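Local coordinates for lipopolysaccharide heptosyltransferase 2 (Escherichia coli, PDB 1PSW), which catalyses the transfer of the second heptose from ADP-L-glycero-beta-D-manno-heptose onto heptosyl-Kdo2-lipid A during assembly of the lipopolysaccharide core, at residues E65-R77 against S90-I102. Residues are numbered along the deposited sequence; the frame is centred on the assembly and turned at random.
Sequences EIGERRKLGHSLR and SFKSALVPLFAGI. Unlike the reference sequence in segment 90-102: Leu98 (reference Phe).
Gly73 and Ala100 show how a glycine lets two helices meet closely: their CA atoms lie 4.4 Å apart, a CB on Gly73 would run into Phe99 CB, and Ala100 CA makes a CA-H...O contact with Gly73 O. The axes of helices 66-75 and 95-99 approach to 7.7 Å, with a signed crossing angle of -50°. Followed outward, Phe99 rests its CB on Gly73 CA; CG, turned anti to the carbonyl carbon (chi1 -59°), reaches Arg70 CA, and CD2 comes 3.6 Å from Arg69 O. Beyond, CD1, CE1, CE2 and CZ lie against Arg70 CG, which sits over the ring centre in a CH-pi contact, while Leu95 O lies over the opposite face, nearer its rim. With an alanine at Phe99, Arg70 CG would probably lose the ring face it rests on, leaving a gap. Near the C-terminal ends of both segments, Arg77 NE gives Phe99 O a weak, bent hydrogen bond of 3.3 Å. Near their N-terminal ends, Arg69 crosses Lys92, its NH2 3.3 Å from Lys92 CD. On the sheet side, Leu76 CD1 packs on Val96 CG1, both side chains touching Met36 of strand 32-37. Two helices thus pack on one face of a parallel sheet, as in the Rossmann-like domains of GT-B glycosyltransferases.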
loop_
_atom_site.group_PDB
_atom_site.type_symbol
_atom_site.label_atom_id
_atom_site.label_comp_id
_atom_site.label_asym_id
_atom_site.label_seq_id
_atom_site.Cartn_x
_atom_site.Cartn_y
_atom_site.Cartn_z
ATOM N N GLU A 65 24.801 10.231 -10.190
ATOM C CA GLU A 65 24.027 10.443 -8.971
ATOM C C GLU A 65 24.908 10.251 -7.741
ATOM O O GLU A 65 24.604 10.764 -6.665
ATOM C CB GLU A 65 22.843 9.471 -8.911
ATOM C CG GLU A 65 21.915 9.549 -10.119
ATOM C CD GLU A 65 20.815 8.500 -10.080
ATOM O OE1 GLU A 65 21.134 7.307 -9.879
ATOM O OE2 GLU A 65 19.635 8.862 -10.272
ATOM N N ILE A 66 26.001 9.514 -7.905
ATOM C CA ILE A 66 26.916 9.253 -6.798
ATOM C C ILE A 66 27.356 10.554 -6.139
ATOM O O ILE A 66 27.450 10.638 -4.914
ATOM C CB ILE A 66 28.178 8.490 -7.265
ATOM C CG1 ILE A 66 27.787 7.146 -7.888
ATOM C CG2 ILE A 66 29.110 8.265 -6.086
ATOM C CD1 ILE A 66 27.180 7.253 -9.282
ATOM N N GLY A 67 27.627 11.566 -6.955
ATOM C CA GLY A 67 28.052 12.847 -6.421
ATOM C C GLY A 67 26.938 13.524 -5.649
ATOM O O GLY A 67 27.189 14.260 -4.697
ATOM N N GLU A 68 25.701 13.270 -6.064
ATOM C CA GLU A 68 24.531 13.850 -5.416
ATOM C C GLU A 68 24.245 13.150 -4.095
ATOM O O GLU A 68 23.979 13.801 -3.086
ATOM C CB GLU A 68 23.316 13.721 -6.330
ATOM C CG GLU A 68 23.519 14.316 -7.707
ATOM C CD GLU A 68 22.411 13.934 -8.665
ATOM O OE1 GLU A 68 21.249 14.316 -8.409
ATOM O OE2 GLU A 68 22.701 13.247 -9.669
ATOM N N ARG A 69 24.296 11.821 -4.109
ATOM C CA ARG A 69 24.047 11.036 -2.909
ATOM C C ARG A 69 24.952 11.478 -1.768
ATOM O O ARG A 69 24.521 11.545 -0.616
ATOM C CB ARG A 69 24.260 9.547 -3.184
ATOM C CG ARG A 69 23.147 8.895 -3.983
ATOM C CD ARG A 69 23.197 7.378 -3.859
ATOM N NE ARG A 69 21.946 6.763 -4.296
ATOM C CZ ARG A 69 21.538 6.712 -5.558
ATOM N NH1 ARG A 69 22.285 7.235 -6.522
ATOM N NH2 ARG A 69 20.374 6.150 -5.857
ATOM N N ARG A 70 26.209 11.775 -2.087
ATOM C CA ARG A 70 27.157 12.218 -1.070
ATOM C C ARG A 70 26.748 13.577 -0.513
ATOM O O ARG A 70 26.761 13.786 0.702
ATOM C CB ARG A 70 28.581 12.287 -1.644
ATOM C CG ARG A 70 29.252 10.924 -1.783
ATOM C CD ARG A 70 30.630 10.993 -2.442
ATOM N NE ARG A 70 31.613 11.751 -1.667
ATOM C CZ ARG A 70 31.809 13.063 -1.773
ATOM N NH1 ARG A 70 31.089 13.778 -2.626
ATOM N NH2 ARG A 70 32.735 13.662 -1.034
ATOM N N LYS A 71 26.377 14.496 -1.399
ATOM C CA LYS A 71 25.951 15.828 -0.976
ATOM C C LYS A 71 24.698 15.711 -0.115
ATOM O O LYS A 71 24.592 16.345 0.935
ATOM C CB LYS A 71 25.656 16.714 -2.191
ATOM C CG LYS A 71 26.869 17.032 -3.051
ATOM C CD LYS A 71 26.501 17.958 -4.202
ATOM C CE LYS A 71 27.694 18.230 -5.110
ATOM N NZ LYS A 71 27.335 19.111 -6.263
ATOM N N LEU A 72 23.752 14.897 -0.569
ATOM C CA LEU A 72 22.513 14.685 0.169
ATOM C C LEU A 72 22.842 14.136 1.551
ATOM O O LEU A 72 22.356 14.639 2.562
ATOM C CB LEU A 72 21.617 13.698 -0.580
ATOM C CG LEU A 72 20.315 13.293 0.111
ATOM C CD1 LEU A 72 19.412 14.511 0.281
ATOM C CD2 LEU A 72 19.614 12.222 -0.712
ATOM N N GLY A 73 23.677 13.102 1.585
ATOM C CA GLY A 73 24.059 12.497 2.846
ATOM C C GLY A 73 24.759 13.464 3.781
ATOM O O GLY A 73 24.519 13.454 4.990
ATOM N N HIS A 74 25.626 14.305 3.224
ATOM C CA HIS A 74 26.365 15.279 4.020
ATOM C C HIS A 74 25.453 16.302 4.685
ATOM O O HIS A 74 25.698 16.712 5.819
ATOM C CB HIS A 74 27.395 16.011 3.155
ATOM C CG HIS A 74 28.529 15.144 2.705
ATOM N ND1 HIS A 74 28.973 14.064 3.436
ATOM C CD2 HIS A 74 29.342 15.231 1.626
ATOM C CE1 HIS A 74 30.014 13.522 2.826
ATOM N NE2 HIS A 74 30.258 14.212 1.727
ATOM N N SER A 75 24.404 16.709 3.980
ATOM C CA SER A 75 23.464 17.688 4.508
ATOM C C SER A 75 22.662 17.127 5.680
ATOM O O SER A 75 22.139 17.883 6.497
ATOM C CB SER A 75 22.508 18.140 3.405
ATOM O OG SER A 75 21.665 17.076 3.002
ATOM N N LEU A 76 22.574 15.802 5.761
ATOM C CA LEU A 76 21.828 15.141 6.825
ATOM C C LEU A 76 22.640 14.968 8.099
ATOM O O LEU A 76 22.121 14.503 9.111
ATOM C CB LEU A 76 21.332 13.772 6.353
ATOM C CG LEU A 76 20.342 13.768 5.189
ATOM C CD1 LEU A 76 20.022 12.331 4.808
ATOM C CD2 LEU A 76 19.075 14.517 5.577
ATOM N N ARG A 77 23.916 15.334 8.050
ATOM C CA ARG A 77 24.774 15.216 9.220
ATOM C C ARG A 77 24.269 16.110 10.341
ATOM O O ARG A 77 24.336 15.746 11.515
ATOM C CB ARG A 77 26.212 15.585 8.859
ATOM C CG ARG A 77 26.926 14.519 8.048
ATOM C CD ARG A 77 28.285 14.994 7.572
ATOM N NE ARG A 77 29.057 13.903 6.992
ATOM C CZ ARG A 77 30.212 14.056 6.353
ATOM N NH1 ARG A 77 30.739 15.266 6.205
ATOM N NH2 ARG A 77 30.843 12.997 5.862
ATOM N N SER A 90 18.159 -2.712 -2.742
ATOM C CA SER A 90 19.236 -2.242 -3.603
ATOM C C SER A 90 20.466 -1.828 -2.810
ATOM O O SER A 90 20.370 -1.346 -1.681
ATOM C CB SER A 90 18.772 -1.067 -4.457
ATOM O OG SER A 90 18.676 0.106 -3.680
ATOM N N PHE A 91 21.628 -2.034 -3.415
ATOM C CA PHE A 91 22.895 -1.678 -2.805
ATOM C C PHE A 91 22.988 -0.166 -2.586
ATOM O O PHE A 91 23.286 0.290 -1.487
ATOM C CB PHE A 91 24.039 -2.148 -3.709
ATOM C CG PHE A 91 25.317 -1.381 -3.524
ATOM C CD1 PHE A 91 26.076 -1.525 -2.365
ATOM C CD2 PHE A 91 25.749 -0.495 -4.505
ATOM C CE1 PHE A 91 27.250 -0.800 -2.193
ATOM C CE2 PHE A 91 26.920 0.234 -4.344
ATOM C CZ PHE A 91 27.670 0.083 -3.182
ATOM N N LYS A 92 22.725 0.600 -3.637
ATOM C CA LYS A 92 22.810 2.053 -3.569
ATOM C C LYS A 92 21.882 2.690 -2.537
ATOM O O LYS A 92 22.172 3.777 -2.030
ATOM C CB LYS A 92 22.526 2.656 -4.944
ATOM C CG LYS A 92 21.096 2.480 -5.416
ATOM C CD LYS A 92 20.890 3.066 -6.802
ATOM C CE LYS A 92 19.415 3.059 -7.183
ATOM N NZ LYS A 92 19.167 3.645 -8.533
ATOM N N SER A 93 20.775 2.023 -2.214
ATOM C CA SER A 93 19.829 2.580 -1.245
ATOM C C SER A 93 20.419 2.753 0.155
ATOM O O SER A 93 19.934 3.572 0.932
ATOM C CB SER A 93 18.557 1.718 -1.168
ATOM O OG SER A 93 18.785 0.502 -0.469
ATOM N N ALA A 94 21.467 2.000 0.478
ATOM C CA ALA A 94 22.081 2.119 1.795
ATOM C C ALA A 94 23.282 3.068 1.826
ATOM O O ALA A 94 23.969 3.177 2.843
ATOM C CB ALA A 94 22.489 0.741 2.304
ATOM N N LEU A 95 23.525 3.765 0.723
ATOM C CA LEU A 95 24.652 4.691 0.648
ATOM C C LEU A 95 24.454 5.953 1.486
ATOM O O LEU A 95 25.324 6.324 2.276
ATOM C CB LEU A 95 24.918 5.074 -0.811
ATOM C CG LEU A 95 25.615 4.000 -1.661
ATOM C CD1 LEU A 95 25.681 4.442 -3.118
ATOM C CD2 LEU A 95 27.017 3.754 -1.109
ATOM N N VAL A 96 23.312 6.610 1.319
ATOM C CA VAL A 96 23.023 7.836 2.055
ATOM C C VAL A 96 23.296 7.759 3.556
ATOM O O VAL A 96 23.987 8.617 4.103
ATOM C CB VAL A 96 21.565 8.282 1.831
ATOM C CG1 VAL A 96 21.209 9.420 2.774
ATOM C CG2 VAL A 96 21.385 8.726 0.392
ATOM N N PRO A 97 22.757 6.738 4.243
ATOM C CA PRO A 97 22.982 6.613 5.688
ATOM C C PRO A 97 24.456 6.631 6.082
ATOM O O PRO A 97 24.825 7.174 7.128
ATOM C CB PRO A 97 22.313 5.285 6.025
ATOM C CG PRO A 97 21.189 5.235 5.054
ATOM C CD PRO A 97 21.852 5.677 3.772
ATOM N N LEU A 98 25.300 6.035 5.250
ATOM C CA LEU A 98 26.728 6.003 5.535
ATOM C C LEU A 98 27.317 7.405 5.404
ATOM O O LEU A 98 28.021 7.870 6.298
ATOM C CB LEU A 98 27.440 5.041 4.577
ATOM C CG LEU A 98 28.944 4.844 4.798
ATOM C CD1 LEU A 98 29.208 4.380 6.225
ATOM C CD2 LEU A 98 29.467 3.820 3.806
ATOM N N PHE A 99 27.015 8.076 4.296
ATOM C CA PHE A 99 27.516 9.427 4.066
ATOM C C PHE A 99 27.033 10.391 5.147
ATOM O O PHE A 99 27.691 11.392 5.436
ATOM C CB PHE A 99 27.071 9.943 2.695
ATOM C CG PHE A 99 27.526 9.089 1.541
ATOM C CD1 PHE A 99 28.788 8.495 1.544
ATOM C CD2 PHE A 99 26.703 8.900 0.438
ATOM C CE1 PHE A 99 29.223 7.731 0.462
ATOM C CE2 PHE A 99 27.127 8.140 -0.647
ATOM C CZ PHE A 99 28.391 7.552 -0.636
ATOM N N ALA A 100 25.881 10.088 5.737
ATOM C CA ALA A 100 25.306 10.923 6.783
ATOM C C ALA A 100 26.060 10.753 8.096
ATOM O O ALA A 100 25.848 11.508 9.042
ATOM C CB ALA A 100 23.834 10.573 6.977
ATOM N N GLY A 101 26.935 9.752 8.154
ATOM C CA GLY A 101 27.704 9.514 9.362
ATOM C C GLY A 101 26.907 8.891 10.492
ATOM O O GLY A 101 27.272 9.019 11.660
ATOM N N ILE A 102 25.816 8.212 10.154
ATOM C CA ILE A 102 24.978 7.574 11.170
ATOM C C ILE A 102 25.685 6.337 11.725
ATOM O O ILE A 102 26.062 5.440 10.971
ATOM C CB ILE A 102 23.615 7.177 10.575
ATOM C CG1 ILE A 102 22.974 8.407 9.926
ATOM C CG2 ILE A 102 22.712 6.618 11.666
ATOM C CD1 ILE A 102 21.743 8.108 9.093
#